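Local coordinates for NIPSNAP domain-containing protein (Burkholderia xenovorans, PDB 5KAK) that is of unknown function but belongs to the NipSnap family and has the ferredoxin-like alpha+beta fold of dimeric alpha-beta barrel proteins, at residues E[11-16]-E[60-65]; E[16-21]-E[94-99]. All coordinates share one frame; numbering follows the deposited sequence.

Contact 1 (E[11-16]-E[60-65])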
ATOM      1  N   VAL E  11     -21.553   4.852  11.440  1.00 21.46           N
ATOM      2  CA  VAL E  11     -20.374   5.285  12.183  1.00 21.24           C
ATOM      3  C   VAL E  11     -19.320   5.720  11.183  1.00 25.59           C
ATOM      4  O   VAL E  11     -18.996   4.974  10.256  1.00 21.16           O
ATOM      5  CB  VAL E  11     -19.829   4.163  13.092  1.00 19.98           C
ATOM      6  CG1 VAL E  11     -18.464   4.527  13.655  1.00 18.70           C
ATOM      7  CG2 VAL E  11     -20.841   3.865  14.217  1.00 23.27           C
ATOM      8  N   GLU E  12     -18.769   6.916  11.369  1.00 18.41           N
ATOM      9  CA  GLU E  12     -17.660   7.360  10.537  1.00 17.29           C
ATOM     10  C   GLU E  12     -16.362   7.152  11.298  1.00 16.23           C
ATOM     11  O   GLU E  12     -16.211   7.657  12.415  1.00 18.30           O
ATOM     12  CB  GLU E  12     -17.794   8.830  10.141  1.00 17.39           C
ATOM     13  CG  GLU E  12     -16.669   9.298   9.210  1.00 17.49           C
ATOM     14  CD  GLU E  12     -16.784  10.781   8.842  1.00 18.63           C
ATOM     15  OE1 GLU E  12     -16.029  11.245   7.970  1.00 17.64           O
ATOM     16  OE2 GLU E  12     -17.650  11.477   9.401  1.00 20.17           O
ATOM     17  N   GLU E  13     -15.443   6.402  10.703  1.00 15.54           N
ATOM     18  CA  GLU E  13     -14.092   6.271  11.230  1.00 14.60           C
ATOM     19  C   GLU E  13     -13.187   7.217  10.452  1.00 16.62           C
ATOM     20  O   GLU E  13     -13.166   7.184   9.220  1.00 13.75           O
ATOM     21  CB  GLU E  13     -13.590   4.832  11.126  1.00 14.57           C
ATOM     22  CG  GLU E  13     -12.208   4.676  11.726  1.00 16.69           C
ATOM     23  CD  GLU E  13     -11.756   3.233  11.835  1.00 25.85           C
ATOM     24  OE1 GLU E  13     -12.272   2.359  11.101  1.00 21.29           O
ATOM     25  OE2 GLU E  13     -10.865   2.982  12.668  1.00 23.89           O
ATOM     26  N   ARG E  14     -12.488   8.101  11.163  1.00 13.76           N
ATOM     27  CA  ARG E  14     -11.546   9.015  10.540  1.00 12.61           C
ATOM     28  C   ARG E  14     -10.150   8.662  11.033  1.00 14.58           C
ATOM     29  O   ARG E  14      -9.947   8.424  12.229  1.00 12.62           O
ATOM     30  CB  ARG E  14     -11.907  10.484  10.841  1.00 12.91           C
ATOM     31  CG  ARG E  14     -13.271  10.850  10.255  1.00 13.81           C
ATOM     32  CD  ARG E  14     -13.632  12.290  10.545  1.00 14.36           C
ATOM     33  NE  ARG E  14     -12.791  13.250   9.838  1.00 15.15           N
ATOM     34  CZ  ARG E  14     -13.000  13.661   8.584  1.00 19.49           C
ATOM     35  NH1 ARG E  14     -14.005  13.178   7.872  1.00 18.60           N
ATOM     36  NH2 ARG E  14     -12.204  14.571   8.039  1.00 13.72           N
ATOM     37  N   ILE E  15      -9.214   8.569  10.100  1.00 11.35           N
ATOM     38  CA  ILE E  15      -7.858   8.102  10.374  1.00 10.84           C
ATOM     39  C   ILE E  15      -6.904   9.154   9.826  1.00 12.03           C
ATOM     40  O   ILE E  15      -6.828   9.344   8.603  1.00 10.78           O
ATOM     41  CB  ILE E  15      -7.594   6.733   9.727  1.00 10.98           C
ATOM     42  CG1 ILE E  15      -8.627   5.685  10.180  1.00 11.67           C
ATOM     43  CG2 ILE E  15      -6.169   6.302   9.984  1.00 11.59           C
ATOM     44  CD1 ILE E  15      -8.601   4.410   9.333  1.00 17.26           C
ATOM     45  N   TYR E  16      -6.210   9.876  10.714  1.00 12.50           N
ATOM     46  CA  TYR E  16      -5.262  10.898  10.291  1.00 15.03           C
ATOM     47  C   TYR E  16      -3.839  10.451  10.570  1.00 11.19           C
ATOM     48  O   TYR E  16      -3.509  10.046  11.694  1.00 11.80           O
ATOM     49  CB  TYR E  16      -5.492  12.229  11.001  1.00 10.78           C
ATOM     50  CG  TYR E  16      -6.849  12.868  10.874  1.00 11.17           C
ATOM     51  CD1 TYR E  16      -7.761  12.491   9.882  1.00 10.76           C
ATOM     52  CD2 TYR E  16      -7.194  13.885  11.730  1.00 14.66           C
ATOM     53  CE1 TYR E  16      -8.994  13.113   9.792  1.00 11.46           C
ATOM     54  CE2 TYR E  16      -8.405  14.510  11.647  1.00 14.27           C
ATOM     55  CZ  TYR E  16      -9.309  14.122  10.685  1.00 17.10           C
ATOM     56  OH  TYR E  16     -10.520  14.784  10.655  1.00 14.77           O
ATOM     57  N   VAL E  60      -6.998   8.053  15.395  1.00  8.67           N
ATOM     58  CA  VAL E  60      -8.153   7.291  14.939  1.00  9.12           C
ATOM     59  C   VAL E  60      -9.353   7.737  15.761  1.00 14.77           C
ATOM     60  O   VAL E  60      -9.334   7.618  16.990  1.00 15.32           O
ATOM     61  CB  VAL E  60      -7.925   5.778  15.094  1.00 13.43           C
ATOM     62  CG1 VAL E  60      -9.186   4.994  14.742  1.00 14.60           C
ATOM     63  CG2 VAL E  60      -6.767   5.322  14.247  1.00 13.99           C
ATOM     64  N   HIS E  61     -10.397   8.248  15.095  1.00 13.16           N
ATOM     65  CA  HIS E  61     -11.571   8.690  15.845  1.00  9.17           C
ATOM     66  C   HIS E  61     -12.848   8.222  15.159  1.00 12.16           C
ATOM     67  O   HIS E  61     -12.947   8.215  13.927  1.00 12.27           O
ATOM     68  CB  HIS E  61     -11.581  10.242  16.104  1.00  9.43           C
ATOM     69  CG  HIS E  61     -11.144  11.096  14.950  1.00 14.32           C
ATOM     70  ND1 HIS E  61     -11.962  12.049  14.382  1.00 15.92           N
ATOM     71  CD2 HIS E  61      -9.957  11.189  14.303  1.00 13.39           C
ATOM     72  CE1 HIS E  61     -11.313  12.669  13.412  1.00 16.22           C
ATOM     73  NE2 HIS E  61     -10.091  12.171  13.348  1.00 15.59           N
ATOM     74  N   LEU E  62     -13.815   7.794  15.965  1.00 11.79           N
ATOM     75  CA  LEU E  62     -15.071   7.244  15.466  1.00  9.68           C
ATOM     76  C   LEU E  62     -16.227   8.069  16.000  1.00  7.87           C
ATOM     77  O   LEU E  62     -16.357   8.235  17.218  1.00 11.66           O
ATOM     78  CB  LEU E  62     -15.254   5.789  15.887  1.00 16.19           C
ATOM     79  CG  LEU E  62     -14.416   4.719  15.208  1.00 20.81           C
ATOM     80  CD1 LEU E  62     -12.988   4.770  15.677  1.00 18.71           C
ATOM     81  CD2 LEU E  62     -15.032   3.342  15.440  1.00 22.07           C
ATOM     82  N   TRP E  63     -17.077   8.529  15.091  1.00 12.95           N
ATOM     83  CA  TRP E  63     -18.254   9.339  15.386  1.00 15.46           C
ATOM     84  C   TRP E  63     -19.524   8.624  14.932  1.00 10.82           C
ATOM     85  O   TRP E  63     -19.592   8.122  13.802  1.00 14.85           O
ATOM     86  CB  TRP E  63     -18.149  10.678  14.676  1.00 13.62           C
ATOM     87  CG  TRP E  63     -16.957  11.457  15.099  1.00 14.35           C
ATOM     88  CD1 TRP E  63     -15.709  11.398  14.565  1.00 11.22           C
ATOM     89  CD2 TRP E  63     -16.910  12.421  16.149  1.00 21.05           C
ATOM     90  NE1 TRP E  63     -14.876  12.282  15.220  1.00 16.91           N
ATOM     91  CE2 TRP E  63     -15.593  12.918  16.201  1.00 21.01           C
ATOM     92  CE3 TRP E  63     -17.858  12.913  17.059  1.00 20.27           C
ATOM     93  CZ2 TRP E  63     -15.196  13.882  17.130  1.00 18.06           C
ATOM     94  CZ3 TRP E  63     -17.469  13.878  17.972  1.00 21.93           C
ATOM     95  CH2 TRP E  63     -16.149  14.354  18.002  1.00 19.18           C
ATOM     96  N   GLY E  64     -20.535   8.616  15.793  1.00 14.44           N
ATOM     97  CA  GLY E  64     -21.798   7.960  15.500  1.00 16.29           C
ATOM     98  C   GLY E  64     -22.866   8.955  15.078  1.00 15.72           C
ATOM     99  O   GLY E  64     -22.945  10.061  15.611  1.00 13.77           O
ATOM    100  N   TYR E  65     -23.699   8.535  14.125  1.00 15.48           N
ATOM    101  CA  TYR E  65     -24.762   9.360  13.581  1.00 11.56           C
ATOM    102  C   TYR E  65     -26.007   8.493  13.446  1.00 20.93           C
ATOM    103  O   TYR E  65     -25.916   7.274  13.280  1.00 20.61           O
ATOM    104  CB  TYR E  65     -24.357   9.969  12.227  1.00 14.11           C
ATOM    105  CG  TYR E  65     -23.174  10.908  12.339  1.00 14.06           C
ATOM    106  CD1 TYR E  65     -23.359  12.212  12.768  1.00 16.50           C
ATOM    107  CD2 TYR E  65     -21.889  10.489  12.029  1.00 12.36           C
ATOM    108  CE1 TYR E  65     -22.300  13.076  12.879  1.00 18.85           C
ATOM    109  CE2 TYR E  65     -20.808  11.358  12.137  1.00 10.36           C
ATOM    110  CZ  TYR E  65     -21.036  12.656  12.566  1.00 12.13           C
ATOM    111  OH  TYR E  65     -19.993  13.543  12.695  1.00 13.60           O
TER
HETATM  112  O   HOH W   1     -17.799  13.136  11.429  1.00 16.16           O
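The imidazole of H61 lies over R14, whose CB sits 3.6 Å from the ring centroid and 22° off its normal, a CH-pi contact. The same imidazole turns an edge to the face of Y16 in a T-shaped pair: the planes stand at 80°, and H61 NE2 comes within 3.3 Å of Y16 CE2. H61 reaches both neighbours because its CG lies between the backbone N and the carbonyl carbon (chi1 41°). A third neighbour fixes the ring's rotation, as W63 NE1 donates in plane to H61 ND1 at 3.0 Å. R14 bends at chi3 and grips Y16 OH side-on with NE and NH2, while its NH1 forms a salt bridge with E12 OE1 (2.8 Å), met from above the carboxylate plane. E12 OE2 accepts from a water that also touches Y65 OH, and has a second charged partner in R71 of helix 68-80. Beneath this polar row the central strands 10-18 and 58-65 pair antiparallel, with reciprocal backbone bonds at E12-W63 and R14-H61. The other face carries V11, E13, I15, V60 and L62; here V11 CG1 meets L62 CD2 at 4.0 Å, and a second subunit packs on V11, E13, V60 and L62. W63 NE1 can only donate, so H61 ND1 is probably unprotonated, and a neutral ring would then carry its proton on NE2, aimed at the Y16 face.

Contact 2 (E[16-21]-E[94-99])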
ATOM      1  N   TYR E  16      -6.210   9.876  10.714  1.00 12.50           N
ATOM      2  CA  TYR E  16      -5.262  10.898  10.291  1.00 15.03           C
ATOM      3  C   TYR E  16      -3.839  10.451  10.570  1.00 11.19           C
ATOM      4  O   TYR E  16      -3.509  10.046  11.694  1.00 11.80           O
ATOM      5  CB  TYR E  16      -5.492  12.229  11.001  1.00 10.78           C
ATOM      6  CG  TYR E  16      -6.849  12.868  10.874  1.00 11.17           C
ATOM      7  CD1 TYR E  16      -7.761  12.491   9.882  1.00 10.76           C
ATOM      8  CD2 TYR E  16      -7.194  13.885  11.730  1.00 14.66           C
ATOM      9  CE1 TYR E  16      -8.994  13.113   9.792  1.00 11.46           C
ATOM     10  CE2 TYR E  16      -8.405  14.510  11.647  1.00 14.27           C
ATOM     11  CZ  TYR E  16      -9.309  14.122  10.685  1.00 17.10           C
ATOM     12  OH  TYR E  16     -10.520  14.784  10.655  1.00 14.77           O
ATOM     13  N   ASP E  17      -2.997  10.519   9.552  1.00  9.16           N
ATOM     14  CA  ASP E  17      -1.573  10.313   9.749  1.00  9.00           C
ATOM     15  C   ASP E  17      -0.917  11.668   9.976  1.00  9.74           C
ATOM     16  O   ASP E  17      -1.151  12.605   9.217  1.00 13.98           O
ATOM     17  CB  ASP E  17      -0.957   9.606   8.556  1.00 13.11           C
ATOM     18  CG  ASP E  17      -1.543   8.228   8.337  1.00 14.51           C
ATOM     19  OD1 ASP E  17      -1.481   7.405   9.271  1.00 15.83           O
ATOM     20  OD2 ASP E  17      -2.087   7.985   7.242  1.00 14.31           O
ATOM     21  N   LEU E  18      -0.097  11.756  11.017  1.00 10.51           N
ATOM     22  CA  LEU E  18       0.487  13.011  11.469  1.00  9.07           C
ATOM     23  C   LEU E  18       1.981  13.056  11.182  1.00 10.52           C
ATOM     24  O   LEU E  18       2.615  12.031  10.938  1.00 12.85           O
ATOM     25  CB  LEU E  18       0.252  13.196  12.974  1.00  9.41           C
ATOM     26  CG  LEU E  18      -1.228  13.137  13.353  1.00 10.10           C
ATOM     27  CD1 LEU E  18      -1.422  13.293  14.844  1.00 10.33           C
ATOM     28  CD2 LEU E  18      -1.944  14.238  12.623  1.00 11.55           C
ATOM     29  N   ARG E  19       2.537  14.275  11.254  1.00 12.79           N
ATOM     30  CA  ARG E  19       3.978  14.484  11.271  1.00 13.91           C
ATOM     31  C   ARG E  19       4.578  13.596  12.361  1.00 16.85           C
ATOM     32  O   ARG E  19       3.928  13.356  13.388  1.00 13.23           O
ATOM     33  CB  ARG E  19       4.257  15.974  11.525  1.00 15.34           C
ATOM     34  CG  ARG E  19       5.693  16.349  11.813  1.00 30.47           C
ATOM     35  CD  ARG E  19       5.791  17.835  12.118  1.00 27.90           C
ATOM     36  NE  ARG E  19       5.401  18.167  13.490  1.00 28.89           N
ATOM     37  CZ  ARG E  19       5.127  19.405  13.901  1.00 35.73           C
ATOM     38  NH1 ARG E  19       5.181  20.410  13.036  1.00 34.88           N
ATOM     39  NH2 ARG E  19       4.794  19.642  15.167  1.00 30.29           N
ATOM     40  N   PRO E  20       5.787  13.060  12.184  1.00 20.32           N
ATOM     41  CA  PRO E  20       6.359  12.206  13.231  1.00 15.08           C
ATOM     42  C   PRO E  20       6.383  12.878  14.604  1.00 15.96           C
ATOM     43  O   PRO E  20       6.789  14.040  14.755  1.00 17.27           O
ATOM     44  CB  PRO E  20       7.768  11.921  12.713  1.00 18.37           C
ATOM     45  CG  PRO E  20       7.597  11.936  11.201  1.00 18.08           C
ATOM     46  CD  PRO E  20       6.603  13.049  10.953  1.00 15.61           C
ATOM     47  N   ASN E  21       5.933  12.129  15.610  1.00 15.53           N
ATOM     48  CA  ASN E  21       5.834  12.571  17.001  1.00 16.44           C
ATOM     49  C   ASN E  21       4.884  13.748  17.169  1.00 20.20           C
ATOM     50  O   ASN E  21       4.990  14.506  18.137  1.00 20.56           O
ATOM     51  CB  ASN E  21       7.216  12.900  17.576  1.00 18.99           C
ATOM     52  CG  ASN E  21       8.140  11.710  17.541  1.00 26.38           C
ATOM     53  OD1 ASN E  21       7.757  10.614  17.951  1.00 22.35           O
ATOM     54  ND2 ASN E  21       9.347  11.902  17.020  1.00 23.43           N
ATOM     55  N   PRO E  94      -0.943  22.228  10.685  1.00 17.12           N
ATOM     56  CA  PRO E  94       0.500  21.968  10.540  1.00 17.74           C
ATOM     57  C   PRO E  94       0.938  20.565  10.934  1.00 12.19           C
ATOM     58  O   PRO E  94       2.080  20.186  10.620  1.00 17.37           O
ATOM     59  CB  PRO E  94       1.142  23.009  11.462  1.00 22.91           C
ATOM     60  CG  PRO E  94       0.084  24.052  11.663  1.00 21.63           C
ATOM     61  CD  PRO E  94      -1.197  23.317  11.650  1.00 18.64           C
ATOM     62  N   LEU E  95       0.093  19.787  11.603  1.00 12.99           N
ATOM     63  CA  LEU E  95       0.466  18.451  12.044  1.00 12.59           C
ATOM     64  C   LEU E  95      -0.007  17.372  11.094  1.00 12.65           C
ATOM     65  O   LEU E  95       0.407  16.216  11.251  1.00 11.70           O
ATOM     66  CB  LEU E  95      -0.095  18.162  13.442  1.00 12.66           C
ATOM     67  CG  LEU E  95       0.131  19.189  14.549  1.00 15.06           C
ATOM     68  CD1 LEU E  95      -0.740  18.889  15.771  1.00 19.84           C
ATOM     69  CD2 LEU E  95       1.596  19.209  14.948  1.00 16.81           C
ATOM     70  N   LEU E  96      -0.834  17.727  10.109  1.00 11.21           N
ATOM     71  CA  LEU E  96      -1.462  16.748   9.227  1.00 11.02           C
ATOM     72  C   LEU E  96      -0.547  16.361   8.072  1.00 11.60           C
ATOM     73  O   LEU E  96       0.183  17.194   7.523  1.00 13.18           O
ATOM     74  CB  LEU E  96      -2.769  17.313   8.675  1.00 14.07           C
ATOM     75  CG  LEU E  96      -3.804  17.688   9.727  1.00 19.29           C
ATOM     76  CD1 LEU E  96      -4.990  18.405   9.085  1.00 24.12           C
ATOM     77  CD2 LEU E  96      -4.256  16.429  10.423  1.00 20.21           C
ATOM     78  N   VAL E  97      -0.552  15.067   7.748  1.00 11.73           N
ATOM     79  CA  VAL E  97       0.130  14.532   6.576  1.00 11.86           C
ATOM     80  C   VAL E  97      -0.849  13.874   5.615  1.00 12.21           C
ATOM     81  O   VAL E  97      -0.779  14.092   4.394  1.00 13.22           O
ATOM     82  CB  VAL E  97       1.246  13.539   6.981  1.00 12.27           C
ATOM     83  CG1 VAL E  97       1.771  12.796   5.772  1.00 16.88           C
ATOM     84  CG2 VAL E  97       2.382  14.263   7.706  1.00 14.01           C
ATOM     85  N   ARG E  98      -1.782  13.086   6.137  1.00 12.61           N
ATOM     86  CA  ARG E  98      -2.712  12.326   5.308  1.00 15.03           C
ATOM     87  C   ARG E  98      -3.983  12.071   6.098  1.00 17.56           C
ATOM     88  O   ARG E  98      -3.929  11.845   7.312  1.00 12.29           O
ATOM     89  CB  ARG E  98      -2.070  11.006   4.876  1.00 18.94           C
ATOM     90  CG  ARG E  98      -2.948  10.066   4.079  1.00 22.08           C
ATOM     91  CD  ARG E  98      -2.160   8.809   3.747  1.00 22.36           C
ATOM     92  NE  ARG E  98      -0.907   9.133   3.065  1.00 29.66           N
ATOM     93  CZ  ARG E  98       0.292   9.166   3.648  1.00 40.86           C
ATOM     94  NH1 ARG E  98       0.423   8.887   4.941  1.00 40.33           N
ATOM     95  NH2 ARG E  98       1.363   9.488   2.937  1.00 41.64           N
ATOM     96  N   MET E  99      -5.121  12.100   5.404  1.00 11.59           N
ATOM     97  CA  MET E  99      -6.413  11.878   6.030  1.00 15.80           C
ATOM     98  C   MET E  99      -7.196  10.871   5.199  1.00 12.11           C
ATOM     99  O   MET E  99      -7.169  10.927   3.964  1.00 12.33           O
ATOM    100  CB  MET E  99      -7.193  13.193   6.168  1.00 14.69           C
ATOM    101  CG  MET E  99      -6.409  14.272   6.924  1.00 14.88           C
ATOM    102  SD  MET E  99      -7.076  15.923   6.659  1.00 18.30           S
ATOM    103  CE  MET E  99      -8.769  15.670   7.144  1.00 18.36           C
TER
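At Y16, M99 lies on one side of the phenol, with CG and CE in contact; CE comes to 3.7 Å from Y16 CE1. The sulfur stands farther off above the ring, 4.9 Å from its centroid and 19° from the normal, a distant Met-aromatic contact. L96 CD2 touches the ring obliquely. At D17 the strands form a classic beta bulge: V97 N and R98 N both donate to D17 O, at 2.9 and 3.2 Å, and R98 O receives D17 N in return. The D17 carboxylate is shared, OD1 taking a bond from Q58 and OD2 facing the edge of the R98 guanidinium in a long salt bridge, 3.5 Å to NH1, with the planes 59° apart. Past the bulge the register slips by one residue, and L18 CA makes a CA-H...O contact with L95 O; L18 CD2 meets L96 CD2 at 3.9 Å, and the side chain also reaches F26 of helix 23-42. R19 N closes the pairing with a bond to L95 O. The R19 side chain leaves extended (chi1 170°) and bends at chi3, bringing one guanidinium face over L95 CD2, 3.2 Å from NH2. The bulge thus binds the D17 carbonyl twice while the register shifts, and the long D17-R98 pair, at an exposed arginine, probably adds less than the backbone bonds.

How the contacts relate
Strand 10-18 is the shared element: it pairs with strand 58-65 in contact 1 and with strand 96-106 in contact 2, so the two contacts lie on its two flanks in the antiparallel sheet, in the order 45-51, 58-65, 10-18, 96-106. Y16 belongs to both, and R14 NH2 packs on M99 CE at 3.7 Å where they meet. Contact 1 is buried near the centre of the chain, in regular pairing, with its polar side chains joined in a network on one face and a second subunit against the other. The centres of the two contacts are about 16 Å apart. Contact 2 is partly exposed at the strand end; its pairing is irregular, its ion pair long, and further subunits approach it.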